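Local coordinates for protein 3-oxo-tetronate kinase (Salmonella typhimurium, PDB 3DQQ) that probably phosphorylates 3-oxo-tetronate at its 4-position with ATP, as a member of the four-carbon acid sugar kinase family, at residues 67-72 against 101-106; 79-84 against 228-233; 297-302 against 347-352; 289-294 against 342-347. All blocks are in the same frame, centred on the assembly; numbering follows the deposited sequence.

Interaction 1 (67-72 against 101-106)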
loop_
_atom_site.group_PDB
_atom_site.type_symbol
_atom_site.label_atom_id
_atom_site.label_comp_id
_atom_site.label_asym_id
_atom_site.label_seq_id
_atom_site.Cartn_x
_atom_site.Cartn_y
_atom_site.Cartn_z
ATOM N N ALA A 67 24.946 -8.044 -23.622
ATOM C CA ALA A 67 26.175 -7.531 -23.009
ATOM C C ALA A 67 26.607 -8.509 -21.893
ATOM O O ALA A 67 27.784 -8.905 -21.809
ATOM C CB ALA A 67 25.969 -6.159 -22.473
ATOM N N ALA A 68 25.646 -8.958 -21.087
ATOM C CA ALA A 68 25.937 -9.912 -20.021
ATOM C C ALA A 68 26.516 -11.179 -20.624
ATOM O O ALA A 68 27.496 -11.707 -20.123
ATOM C CB ALA A 68 24.692 -10.232 -19.216
ATOM N N LEU A 69 25.926 -11.643 -21.723
ATOM C CA LEU A 69 26.373 -12.885 -22.360
ATOM C C LEU A 69 27.780 -12.746 -22.930
ATOM O O LEU A 69 28.577 -13.678 -22.808
ATOM C CB LEU A 69 25.400 -13.305 -23.441
ATOM C CG LEU A 69 25.746 -14.582 -24.184
ATOM C CD1 LEU A 69 25.653 -15.781 -23.271
ATOM C CD2 LEU A 69 24.818 -14.782 -25.398
ATOM N N VAL A 70 28.112 -11.585 -23.521
ATOM C CA VAL A 70 29.450 -11.358 -24.054
ATOM C C VAL A 70 30.443 -11.492 -22.943
ATOM O O VAL A 70 31.487 -12.091 -23.110
ATOM C CB VAL A 70 29.642 -9.980 -24.738
ATOM C CG1 VAL A 70 31.185 -9.642 -24.876
ATOM C CG2 VAL A 70 28.965 -9.940 -26.131
ATOM N N TRP A 71 30.119 -10.972 -21.786
ATOM C CA TRP A 71 31.026 -11.126 -20.681
ATOM C C TRP A 71 31.161 -12.574 -20.196
ATOM O O TRP A 71 32.259 -13.041 -19.974
ATOM C CB TRP A 71 30.577 -10.252 -19.540
ATOM C CG TRP A 71 31.508 -10.242 -18.377
ATOM C CD1 TRP A 71 32.549 -9.422 -18.184
ATOM C CD2 TRP A 71 31.445 -11.098 -17.237
ATOM N NE1 TRP A 71 33.154 -9.696 -16.978
ATOM C CE2 TRP A 71 32.496 -10.743 -16.390
ATOM C CE3 TRP A 71 30.616 -12.152 -16.868
ATOM C CZ2 TRP A 71 32.727 -11.384 -15.188
ATOM C CZ3 TRP A 71 30.845 -12.789 -15.661
ATOM C CH2 TRP A 71 31.881 -12.404 -14.844
ATOM N N LEU A 72 30.051 -13.264 -20.003
ATOM C CA LEU A 72 30.084 -14.640 -19.550
ATOM C C LEU A 72 30.894 -15.491 -20.520
ATOM O O LEU A 72 31.676 -16.332 -20.105
ATOM C CB LEU A 72 28.676 -15.210 -19.447
ATOM C CG LEU A 72 27.809 -14.732 -18.291
ATOM C CD1 LEU A 72 26.343 -15.254 -18.429
ATOM C CD2 LEU A 72 28.479 -15.157 -16.997
ATOM N N ASP A 101 14.891 -15.524 -27.403
ATOM C CA ASP A 101 15.251 -15.653 -28.796
ATOM C C ASP A 101 16.585 -15.002 -29.095
ATOM O O ASP A 101 17.349 -15.481 -29.971
ATOM C CB ASP A 101 14.205 -15.050 -29.711
ATOM C CG ASP A 101 12.858 -15.804 -29.694
ATOM O OD1 ASP A 101 12.827 -17.067 -29.672
ATOM O OD2 ASP A 101 11.815 -15.084 -29.697
ATOM N N ALA A 102 16.909 -13.926 -28.403
ATOM C CA ALA A 102 18.162 -13.251 -28.701
ATOM C C ALA A 102 19.307 -14.132 -28.218
ATOM O O ALA A 102 20.283 -14.325 -28.938
ATOM C CB ALA A 102 18.221 -11.901 -28.087
ATOM N N LEU A 103 19.189 -14.685 -27.016
ATOM C CA LEU A 103 20.267 -15.499 -26.449
ATOM C C LEU A 103 20.448 -16.719 -27.335
ATOM O O LEU A 103 21.577 -17.120 -27.617
ATOM C CB LEU A 103 19.974 -15.916 -24.982
ATOM C CG LEU A 103 19.857 -14.817 -23.883
ATOM C CD1 LEU A 103 19.312 -15.355 -22.528
ATOM C CD2 LEU A 103 21.180 -14.117 -23.655
ATOM N N MET A 104 19.357 -17.297 -27.805
ATOM C CA MET A 104 19.460 -18.482 -28.636
ATOM C C MET A 104 20.251 -18.156 -29.876
ATOM O O MET A 104 21.145 -18.903 -30.283
ATOM C CB MET A 104 18.074 -19.043 -28.994
ATOM C CG MET A 104 17.228 -19.577 -27.787
ATOM S SD MET A 104 15.553 -20.098 -28.334
ATOM C CE MET A 104 16.147 -21.564 -29.205
ATOM N N VAL A 105 19.972 -17.015 -30.482
ATOM C CA VAL A 105 20.696 -16.661 -31.696
ATOM C C VAL A 105 22.166 -16.407 -31.376
ATOM O O VAL A 105 23.004 -16.857 -32.102
ATOM C CB VAL A 105 20.100 -15.426 -32.416
ATOM C CG1 VAL A 105 21.117 -14.873 -33.437
ATOM C CG2 VAL A 105 18.780 -15.747 -33.056
ATOM N N ALA A 106 22.494 -15.674 -30.313
ATOM C CA ALA A 106 23.906 -15.434 -29.942
ATOM C C ALA A 106 24.635 -16.732 -29.610
ATOM O O ALA A 106 25.815 -16.813 -29.829
ATOM C CB ALA A 106 24.024 -14.501 -28.827
#

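Interaction 2 (79-84 against 228-233)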
loop_
_atom_site.group_PDB
_atom_site.type_symbol
_atom_site.label_atom_id
_atom_site.label_comp_id
_atom_site.label_asym_id
_atom_site.label_seq_id
_atom_site.Cartn_x
_atom_site.Cartn_y
_atom_site.Cartn_z
ATOM N N GLN A 79 27.561 -23.042 -19.257
ATOM C CA GLN A 79 26.122 -23.058 -19.450
ATOM C C GLN A 79 25.499 -21.726 -19.105
ATOM O O GLN A 79 25.860 -21.148 -18.137
ATOM C CB GLN A 79 25.520 -24.095 -18.544
ATOM C CG GLN A 79 23.988 -24.096 -18.491
ATOM C CD GLN A 79 23.475 -25.364 -17.833
ATOM O OE1 GLN A 79 23.455 -25.472 -16.623
ATOM N NE2 GLN A 79 23.122 -26.356 -18.640
ATOM N N VAL A 80 24.507 -21.266 -19.860
ATOM C CA VAL A 80 23.911 -19.988 -19.590
ATOM C C VAL A 80 22.499 -20.250 -19.164
ATOM O O VAL A 80 21.814 -21.109 -19.719
ATOM C CB VAL A 80 23.932 -19.091 -20.820
ATOM C CG1 VAL A 80 23.152 -17.787 -20.570
ATOM C CG2 VAL A 80 25.378 -18.815 -21.290
ATOM N N TYR A 81 22.038 -19.465 -18.204
ATOM C CA TYR A 81 20.749 -19.672 -17.583
ATOM C C TYR A 81 20.044 -18.371 -17.488
ATOM O O TYR A 81 20.484 -17.480 -16.774
ATOM C CB TYR A 81 20.980 -20.143 -16.178
ATOM C CG TYR A 81 19.759 -20.640 -15.483
ATOM C CD1 TYR A 81 19.670 -21.963 -15.114
ATOM C CD2 TYR A 81 18.716 -19.792 -15.143
ATOM C CE1 TYR A 81 18.583 -22.447 -14.445
ATOM C CE2 TYR A 81 17.606 -20.267 -14.487
ATOM C CZ TYR A 81 17.549 -21.606 -14.138
ATOM O OH TYR A 81 16.474 -22.149 -13.474
ATOM N N PHE A 82 18.929 -18.258 -18.183
ATOM C CA PHE A 82 18.152 -17.046 -18.174
ATOM C C PHE A 82 17.134 -17.197 -17.080
ATOM O O PHE A 82 16.283 -18.056 -17.140
ATOM C CB PHE A 82 17.496 -16.874 -19.534
ATOM C CG PHE A 82 16.564 -15.721 -19.623
ATOM C CD1 PHE A 82 16.770 -14.567 -18.887
ATOM C CD2 PHE A 82 15.489 -15.771 -20.491
ATOM C CE1 PHE A 82 15.881 -13.475 -18.988
ATOM C CE2 PHE A 82 14.613 -14.688 -20.618
ATOM C CZ PHE A 82 14.820 -13.527 -19.863
ATOM N N LYS A 83 17.248 -16.362 -16.067
ATOM C CA LYS A 83 16.432 -16.441 -14.872
ATOM C C LYS A 83 15.393 -15.351 -14.917
ATOM O O LYS A 83 15.728 -14.170 -15.037
ATOM C CB LYS A 83 17.324 -16.264 -13.661
ATOM C CG LYS A 83 16.627 -15.828 -12.381
ATOM C CD LYS A 83 15.644 -16.874 -11.898
ATOM C CE LYS A 83 15.090 -16.552 -10.495
ATOM N NZ LYS A 83 14.043 -15.634 -10.574
ATOM N N TYR A 84 14.133 -15.743 -14.889
ATOM C CA TYR A 84 13.055 -14.797 -14.842
ATOM C C TYR A 84 12.185 -15.242 -13.693
ATOM O O TYR A 84 12.494 -16.171 -12.939
ATOM C CB TYR A 84 12.243 -14.733 -16.163
ATOM C CG TYR A 84 12.028 -16.070 -16.824
ATOM C CD1 TYR A 84 11.189 -16.999 -16.298
ATOM C CD2 TYR A 84 12.689 -16.394 -17.971
ATOM C CE1 TYR A 84 11.030 -18.232 -16.901
ATOM C CE2 TYR A 84 12.529 -17.626 -18.578
ATOM C CZ TYR A 84 11.711 -18.544 -18.044
ATOM O OH TYR A 84 11.582 -19.787 -18.661
ATOM N N MET A 228 18.329 -25.262 -8.857
ATOM C CA MET A 228 18.523 -26.209 -7.768
ATOM C C MET A 228 18.839 -27.589 -8.327
ATOM O O MET A 228 19.745 -28.263 -7.881
ATOM C CB MET A 228 17.280 -26.239 -6.872
ATOM C CG MET A 228 17.393 -27.251 -5.750
ATOM S SD MET A 228 15.756 -27.865 -5.251
ATOM C CE MET A 228 14.868 -26.348 -4.743
ATOM N N GLY A 229 18.101 -27.991 -9.345
ATOM C CA GLY A 229 18.293 -29.305 -9.947
ATOM C C GLY A 229 19.624 -29.427 -10.630
ATOM O O GLY A 229 20.241 -30.481 -10.565
ATOM N N LEU A 230 20.074 -28.365 -11.300
ATOM C CA LEU A 230 21.366 -28.380 -11.936
ATOM C C LEU A 230 22.442 -28.400 -10.888
ATOM O O LEU A 230 23.403 -29.127 -11.044
ATOM C CB LEU A 230 21.551 -27.212 -12.885
ATOM C CG LEU A 230 20.651 -27.257 -14.117
ATOM C CD1 LEU A 230 20.528 -25.863 -14.703
ATOM C CD2 LEU A 230 21.117 -28.287 -15.164
ATOM N N ALA A 231 22.267 -27.683 -9.792
ATOM C CA ALA A 231 23.294 -27.656 -8.749
ATOM C C ALA A 231 23.512 -29.033 -8.183
ATOM O O ALA A 231 24.635 -29.439 -7.990
ATOM C CB ALA A 231 22.942 -26.715 -7.649
ATOM N N ARG A 232 22.445 -29.783 -7.964
ATOM C CA ARG A 232 22.586 -31.109 -7.386
ATOM C C ARG A 232 23.229 -32.114 -8.297
ATOM O O ARG A 232 23.718 -33.138 -7.815
ATOM C CB ARG A 232 21.243 -31.647 -6.956
ATOM C CG ARG A 232 20.591 -30.780 -5.908
ATOM C CD ARG A 232 19.431 -31.413 -5.257
ATOM N NE ARG A 232 18.955 -30.487 -4.260
ATOM C CZ ARG A 232 17.764 -30.524 -3.688
ATOM N NH1 ARG A 232 16.902 -31.484 -3.965
ATOM N NH2 ARG A 232 17.446 -29.587 -2.811
ATOM N N GLN A 233 23.234 -31.866 -9.604
ATOM C CA GLN A 233 24.057 -32.682 -10.472
ATOM C C GLN A 233 25.510 -32.474 -10.171
ATOM O O GLN A 233 26.274 -33.408 -10.269
ATOM C CB GLN A 233 23.845 -32.357 -11.926
ATOM C CG GLN A 233 22.731 -33.121 -12.502
ATOM C CD GLN A 233 22.940 -34.597 -12.397
ATOM O OE1 GLN A 233 23.945 -35.133 -12.879
ATOM N NE2 GLN A 233 21.984 -35.282 -11.773
#

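Interaction 3 (297-302 against 347-352)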
loop_
_atom_site.group_PDB
_atom_site.type_symbol
_atom_site.label_atom_id
_atom_site.label_comp_id
_atom_site.label_asym_id
_atom_site.label_seq_id
_atom_site.Cartn_x
_atom_site.Cartn_y
_atom_site.Cartn_z
ATOM N N ALA A 297 25.119 12.955 12.790
ATOM C CA ALA A 297 24.686 12.820 14.174
ATOM C C ALA A 297 24.289 11.380 14.380
ATOM O O ALA A 297 24.666 10.786 15.386
ATOM C CB ALA A 297 23.547 13.715 14.474
ATOM N N LEU A 298 23.548 10.809 13.416
ATOM C CA LEU A 298 23.032 9.462 13.581
ATOM C C LEU A 298 24.165 8.442 13.519
ATOM O O LEU A 298 24.057 7.389 14.127
ATOM C CB LEU A 298 21.939 9.114 12.548
ATOM C CG LEU A 298 20.549 9.764 12.688
ATOM C CD1 LEU A 298 19.693 9.385 11.482
ATOM C CD2 LEU A 298 19.825 9.444 14.009
ATOM N N ALA A 299 25.238 8.734 12.790
ATOM C CA ALA A 299 26.327 7.769 12.678
ATOM C C ALA A 299 27.072 7.768 14.014
ATOM O O ALA A 299 27.318 6.709 14.620
ATOM C CB ALA A 299 27.243 8.083 11.520
ATOM N N GLN A 300 27.379 8.968 14.498
ATOM C CA GLN A 300 28.005 9.135 15.802
ATOM C C GLN A 300 27.146 8.487 16.854
ATOM O O GLN A 300 27.649 7.872 17.759
ATOM C CB GLN A 300 28.238 10.616 16.107
ATOM C CG GLN A 300 29.307 11.281 15.196
ATOM C CD GLN A 300 30.689 10.570 15.278
ATOM O OE1 GLN A 300 31.124 9.883 14.338
ATOM N NE2 GLN A 300 31.353 10.707 16.419
ATOM N N TRP A 301 25.840 8.561 16.707
ATOM C CA TRP A 301 24.988 7.904 17.670
ATOM C C TRP A 301 25.178 6.387 17.618
ATOM O O TRP A 301 25.348 5.755 18.661
ATOM C CB TRP A 301 23.531 8.242 17.439
ATOM C CG TRP A 301 22.644 7.553 18.407
ATOM C CD1 TRP A 301 22.356 7.951 19.654
ATOM C CD2 TRP A 301 21.935 6.325 18.208
ATOM N NE1 TRP A 301 21.512 7.069 20.266
ATOM C CE2 TRP A 301 21.226 6.060 19.396
ATOM C CE3 TRP A 301 21.827 5.427 17.142
ATOM C CZ2 TRP A 301 20.421 4.945 19.553
ATOM C CZ3 TRP A 301 21.024 4.320 17.297
ATOM C CH2 TRP A 301 20.330 4.087 18.503
ATOM N N VAL A 302 25.139 5.815 16.418
ATOM C CA VAL A 302 25.261 4.382 16.293
ATOM C C VAL A 302 26.615 3.952 16.863
ATOM O O VAL A 302 26.702 3.044 17.684
ATOM C CB VAL A 302 25.144 3.889 14.829
ATOM C CG1 VAL A 302 25.519 2.430 14.770
ATOM C CG2 VAL A 302 23.736 4.099 14.264
ATOM N N ALA A 347 27.495 5.358 4.171
ATOM C CA ALA A 347 28.918 5.675 3.911
ATOM C C ALA A 347 29.637 5.982 5.225
ATOM O O ALA A 347 30.671 5.393 5.521
ATOM C CB ALA A 347 29.077 6.824 2.917
ATOM N N ARG A 348 29.062 6.847 6.044
ATOM C CA ARG A 348 29.722 7.224 7.298
ATOM C C ARG A 348 29.892 6.082 8.286
ATOM O O ARG A 348 30.923 5.982 8.936
ATOM C CB ARG A 348 28.991 8.392 7.961
ATOM C CG ARG A 348 29.188 9.686 7.177
ATOM C CD ARG A 348 28.284 10.749 7.683
ATOM N NE ARG A 348 28.786 12.105 7.421
ATOM C CZ ARG A 348 29.860 12.663 8.006
ATOM N NH1 ARG A 348 30.602 12.000 8.910
ATOM N NH2 ARG A 348 30.192 13.911 7.694
ATOM N N LEU A 349 28.894 5.211 8.374
ATOM C CA LEU A 349 28.980 4.033 9.229
ATOM C C LEU A 349 30.143 3.144 8.774
ATOM O O LEU A 349 30.965 2.695 9.595
ATOM C CB LEU A 349 27.643 3.279 9.238
ATOM C CG LEU A 349 26.529 3.986 10.016
ATOM C CD1 LEU A 349 25.178 3.337 9.801
ATOM C CD2 LEU A 349 26.891 3.993 11.500
ATOM N N ALA A 350 30.241 2.942 7.465
ATOM C CA ALA A 350 31.390 2.221 6.909
ATOM C C ALA A 350 32.693 2.899 7.281
ATOM O O ALA A 350 33.548 2.224 7.826
ATOM C CB ALA A 350 31.299 2.031 5.380
ATOM N N GLU A 351 32.842 4.212 7.018
ATOM C CA GLU A 351 34.082 4.962 7.402
ATOM C C GLU A 351 34.394 4.812 8.887
ATOM O O GLU A 351 35.520 4.783 9.257
ATOM C CB GLU A 351 34.040 6.475 7.068
ATOM C CG GLU A 351 33.824 6.901 5.532
ATOM C CD GLU A 351 32.969 8.257 5.355
ATOM O OE1 GLU A 351 33.286 9.288 6.054
ATOM O OE2 GLU A 351 31.964 8.283 4.543
ATOM N N GLY A 352 33.388 4.693 9.731
ATOM C CA GLY A 352 33.615 4.578 11.161
ATOM C C GLY A 352 33.759 3.161 11.634
ATOM O O GLY A 352 33.734 2.894 12.824
#

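Interaction 4 (289-294 against 342-347)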
loop_
_atom_site.group_PDB
_atom_site.type_symbol
_atom_site.label_atom_id
_atom_site.label_comp_id
_atom_site.label_asym_id
_atom_site.label_seq_id
_atom_site.Cartn_x
_atom_site.Cartn_y
_atom_site.Cartn_z
ATOM N N GLU A 289 21.808 20.194 3.729
ATOM C CA GLU A 289 22.691 20.574 4.807
ATOM C C GLU A 289 22.144 19.877 6.015
ATOM O O GLU A 289 22.889 19.328 6.829
ATOM C CB GLU A 289 22.721 22.094 5.053
ATOM C CG GLU A 289 23.205 22.967 3.895
ATOM C CD GLU A 289 22.278 22.907 2.629
ATOM O OE1 GLU A 289 21.125 22.331 2.644
ATOM O OE2 GLU A 289 22.743 23.443 1.584
ATOM N N THR A 290 20.833 19.864 6.125
ATOM C CA THR A 290 20.260 19.206 7.264
ATOM C C THR A 290 20.505 17.724 7.133
ATOM O O THR A 290 20.981 17.104 8.061
ATOM C CB THR A 290 18.799 19.565 7.460
ATOM O OG1 THR A 290 18.696 20.975 7.374
ATOM C CG2 THR A 290 18.353 19.167 8.844
ATOM N N ARG A 291 20.274 17.158 5.973
ATOM C CA ARG A 291 20.595 15.730 5.819
ATOM C C ARG A 291 22.035 15.385 6.188
ATOM O O ARG A 291 22.298 14.409 6.869
ATOM C CB ARG A 291 20.360 15.267 4.394
ATOM C CG ARG A 291 19.058 14.676 4.179
ATOM C CD ARG A 291 18.990 14.035 2.809
ATOM N NE ARG A 291 17.963 14.755 2.089
ATOM C CZ ARG A 291 18.178 15.606 1.109
ATOM N NH1 ARG A 291 19.393 15.816 0.634
ATOM N NH2 ARG A 291 17.149 16.225 0.577
ATOM N N GLU A 292 22.966 16.184 5.700
ATOM C CA GLU A 292 24.354 15.925 5.930
ATOM C C GLU A 292 24.671 15.916 7.410
ATOM O O GLU A 292 25.266 14.971 7.918
ATOM C CB GLU A 292 25.187 16.930 5.171
ATOM C CG GLU A 292 25.562 16.425 3.738
ATOM C CD GLU A 292 25.749 17.576 2.695
ATOM O OE1 GLU A 292 26.518 18.559 2.983
ATOM O OE2 GLU A 292 25.109 17.488 1.596
ATOM N N ALA A 293 24.221 16.937 8.123
ATOM C CA ALA A 293 24.454 16.990 9.558
ATOM C C ALA A 293 23.741 15.840 10.294
ATOM O O ALA A 293 24.337 15.227 11.191
ATOM C CB ALA A 293 24.056 18.309 10.087
ATOM N N TYR A 294 22.515 15.505 9.879
ATOM C CA TYR A 294 21.717 14.469 10.560
ATOM C C TYR A 294 22.363 13.089 10.385
ATOM O O TYR A 294 22.435 12.294 11.322
ATOM C CB TYR A 294 20.250 14.488 10.062
ATOM C CG TYR A 294 19.200 13.702 10.867
ATOM C CD1 TYR A 294 19.267 13.584 12.242
ATOM C CD2 TYR A 294 18.123 13.106 10.235
ATOM C CE1 TYR A 294 18.296 12.884 12.964
ATOM C CE2 TYR A 294 17.149 12.403 10.950
ATOM C CZ TYR A 294 17.249 12.303 12.318
ATOM O OH TYR A 294 16.294 11.624 13.043
ATOM N N PHE A 342 19.699 7.795 4.308
ATOM C CA PHE A 342 20.307 6.471 4.447
ATOM C C PHE A 342 21.577 6.322 3.611
ATOM O O PHE A 342 22.561 5.662 3.998
ATOM C CB PHE A 342 19.318 5.376 4.056
ATOM C CG PHE A 342 18.419 4.955 5.171
ATOM C CD1 PHE A 342 18.938 4.489 6.355
ATOM C CD2 PHE A 342 17.053 5.016 5.044
ATOM C CE1 PHE A 342 18.104 4.091 7.400
ATOM C CE2 PHE A 342 16.213 4.612 6.096
ATOM C CZ PHE A 342 16.756 4.152 7.271
ATOM N N SER A 343 21.551 6.949 2.453
ATOM C CA SER A 343 22.712 6.957 1.595
ATOM C C SER A 343 23.947 7.530 2.291
ATOM O O SER A 343 24.978 6.868 2.348
ATOM C CB SER A 343 22.412 7.766 0.358
ATOM O OG SER A 343 23.534 7.724 -0.445
ATOM N N LEU A 344 23.830 8.753 2.806
ATOM C CA LEU A 344 24.904 9.381 3.533
ATOM C C LEU A 344 25.294 8.626 4.816
ATOM O O LEU A 344 26.468 8.604 5.232
ATOM C CB LEU A 344 24.494 10.778 3.933
ATOM C CG LEU A 344 24.245 11.775 2.818
ATOM C CD1 LEU A 344 23.307 12.893 3.319
ATOM C CD2 LEU A 344 25.584 12.310 2.314
ATOM N N LEU A 345 24.298 8.031 5.451
ATOM C CA LEU A 345 24.475 7.415 6.751
ATOM C C LEU A 345 25.341 6.161 6.579
ATOM O O LEU A 345 26.293 5.924 7.355
ATOM C CB LEU A 345 23.107 7.088 7.347
ATOM C CG LEU A 345 23.060 6.364 8.675
ATOM C CD1 LEU A 345 24.001 6.996 9.660
ATOM C CD2 LEU A 345 21.636 6.360 9.204
ATOM N N ALA A 346 25.042 5.394 5.525
ATOM C CA ALA A 346 25.732 4.131 5.273
ATOM C C ALA A 346 27.188 4.392 5.027
ATOM O O ALA A 346 28.034 3.746 5.611
ATOM C CB ALA A 346 25.113 3.389 4.085
ATOM N N ALA A 347 27.495 5.358 4.171
ATOM C CA ALA A 347 28.918 5.675 3.911
ATOM C C ALA A 347 29.637 5.982 5.225
ATOM O O ALA A 347 30.671 5.393 5.521
ATOM C CB ALA A 347 29.077 6.824 2.917
#

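Interaction 1 (67-72 against 101-106)
L69 reaches across to L103 and A106, joining helices 58-74 and 96-106, two neighbours in the helical layer that packs over the parallel strands of the sugar-binding N-terminal domain. The CB of L69 is directed toward the second helix. From there CG lies anti to the backbone N (chi1 180°), carrying the branch point the same way. The two methyls then part company. CD1 turns to the sheet and packs on CG2 of V80, 3.6 Å away. CD2 stays between the helices and does all the touching across the contact: it meets CB of A106 at 3.5 Å and CD2 of L103 at 4.1 Å.

L103 answers in the same divided way. Its side chain runs obliquely to that of L69, with CD2 turned to the opposite helix, while CD1 packs on CB of F82 in the strand below. No hydrogen bond passes between 67-72 and 101-106, so the two segments meet through methyl groups alone. A106, in the last turn of its helix, has a polar tie to the C-terminal end of helix 58-74: its O accepts a hydrogen bond from NZ of K73.

Interaction 2 (79-84 against 228-233)
One methyl of L230 serves two residues of the strand: its CD1 lies 3.5 Å from OE1 of Q79 and 3.9 Å from CE1 of Y81. Q79 leaves the backbone with CG anti to N (chi1 172°) and keeps going extended, which brings its amide up against the leucine. There OE1 sits near both methyls, with CD2 of L230 at 3.9 Å; this is plain van der Waals contact. The amide's polar hold lies at NE2, which donates to the carbonyl oxygens of A217 and L214.

Strand 79-83 runs between the parallel strands 5-9 and 219-222 of the alpha/beta N-terminal domain, and helix 224-235 follows directly on strand 219-222. Q79 and Y81 point to this helix, whereas F82, the next residue after Y81, points to the other face and packs on helix 96-106.

Y81 also takes the extended start, with CG anti to N (chi1 -169°), and presents the edge of its ring. The L230 methyl lies near the ring plane beside CD1 and CE1. At the far end of the ring OH hydrogen-bonds to O of G223, just ahead of helix 224-235.

Interaction 3 (297-302 against 347-352)
V302 and L349 meet at about a right angle, side chain across side chain, where helix 288-304 passes helix 336-351. The axes of the two short segments approach to 9.4 Å and cross at -39°, their N-to-C directions running broadly the same way. L349 supplies the projecting group. With CG anti to its own carbonyl carbon (chi1 -72°), it sends CD2 into the angle between A299 and V302, one turn apart on the opposite helix. That methyl lies 3.8 Å from CB of V302 and 3.9 Å from its CG1, so it rests against the branch point of the valine and not merely against one of its tips. On the A299 side the same methyl is 4.0 Å from CA, and the small alanine lets it come right up to the helix backbone.

R348 takes a different line. Its CB meets CB of A299 at 4.0 Å, and from there the chain runs on extended from CG to NE, carrying the guanidinium beyond the patch; NH1 makes a long, weak ion pair with OE1 of E296.

Beneath the pair, V302 and L349 both pack on V254 of strand 253-257, and L349 also reaches L256, so the leucine joins two helices to the strands of the nucleotide-binding C-terminal domain. It stands about 10 Å, side chain to side chain, from T364, a probable ATP-binding residue. Across the segments every contact is aliphatic and no hydrogen bond forms; the attraction here is therefore hydrophobic and dispersive, and what sets its geometry is shape, a single methyl seated between two residues.

Interaction 4 (289-294 against 342-347)
L344 pushes its CD1 methyl at R291 and E292, neighbours on helix 288-304, and the closest contacts between the segments go through that methyl. The aliphatic ones come first. CB of R291 lies 3.9 Å from CD1 of L344, and CG of E292 is 4.2 Å from it, so the charged residues offer only the carbon parts of their side chains. L344 places CG beside its backbone N (chi1 -65°), and CD1 reaches the other helix from there.

A second group of contacts is with the backbone. The same methyl is 4.0 Å from O of R291 and 4.1 Å from N of E292, which places it over the peptide that links the two residues.

Polar bonds play no part across the segments: neither a hydrogen bond nor a salt bridge joins them. R291 bends at chi3, and its NE makes a weak hydrogen bond to O of C285, just ahead of helix 288-304. The contact lies at the surface, and E292 is exposed.

In the C-terminal domain, helix 336-351 packs against two other helices here. L344 also touches A295 of helix 288-304, and L345 packs on L298 and A299 there. F342 instead packs on T364 and V367 of helix 362-371, where T364 probably contributes to ATP binding, while O of S343 accepts from OG of S371.

In the fold
From the N terminus, interaction 1 opens at 67-72 and closes at 101-106, a short loop that contains strand 79-83. That strand opens interaction 2, which closes only at 228-233, so the two loops cross, and they touch where the helix pair packs on the strand. Together they tie helices from both faces of the strand into the N-terminal domain. The chain then enters the nucleotide-binding domain. Interaction 4 opens at 289-294 and interaction 3 at 297-302; they close in the same order on helix 336-351, crossing and sharing A347. Their centres are 9 Å apart, but about 40 Å from those of interactions 1 and 2.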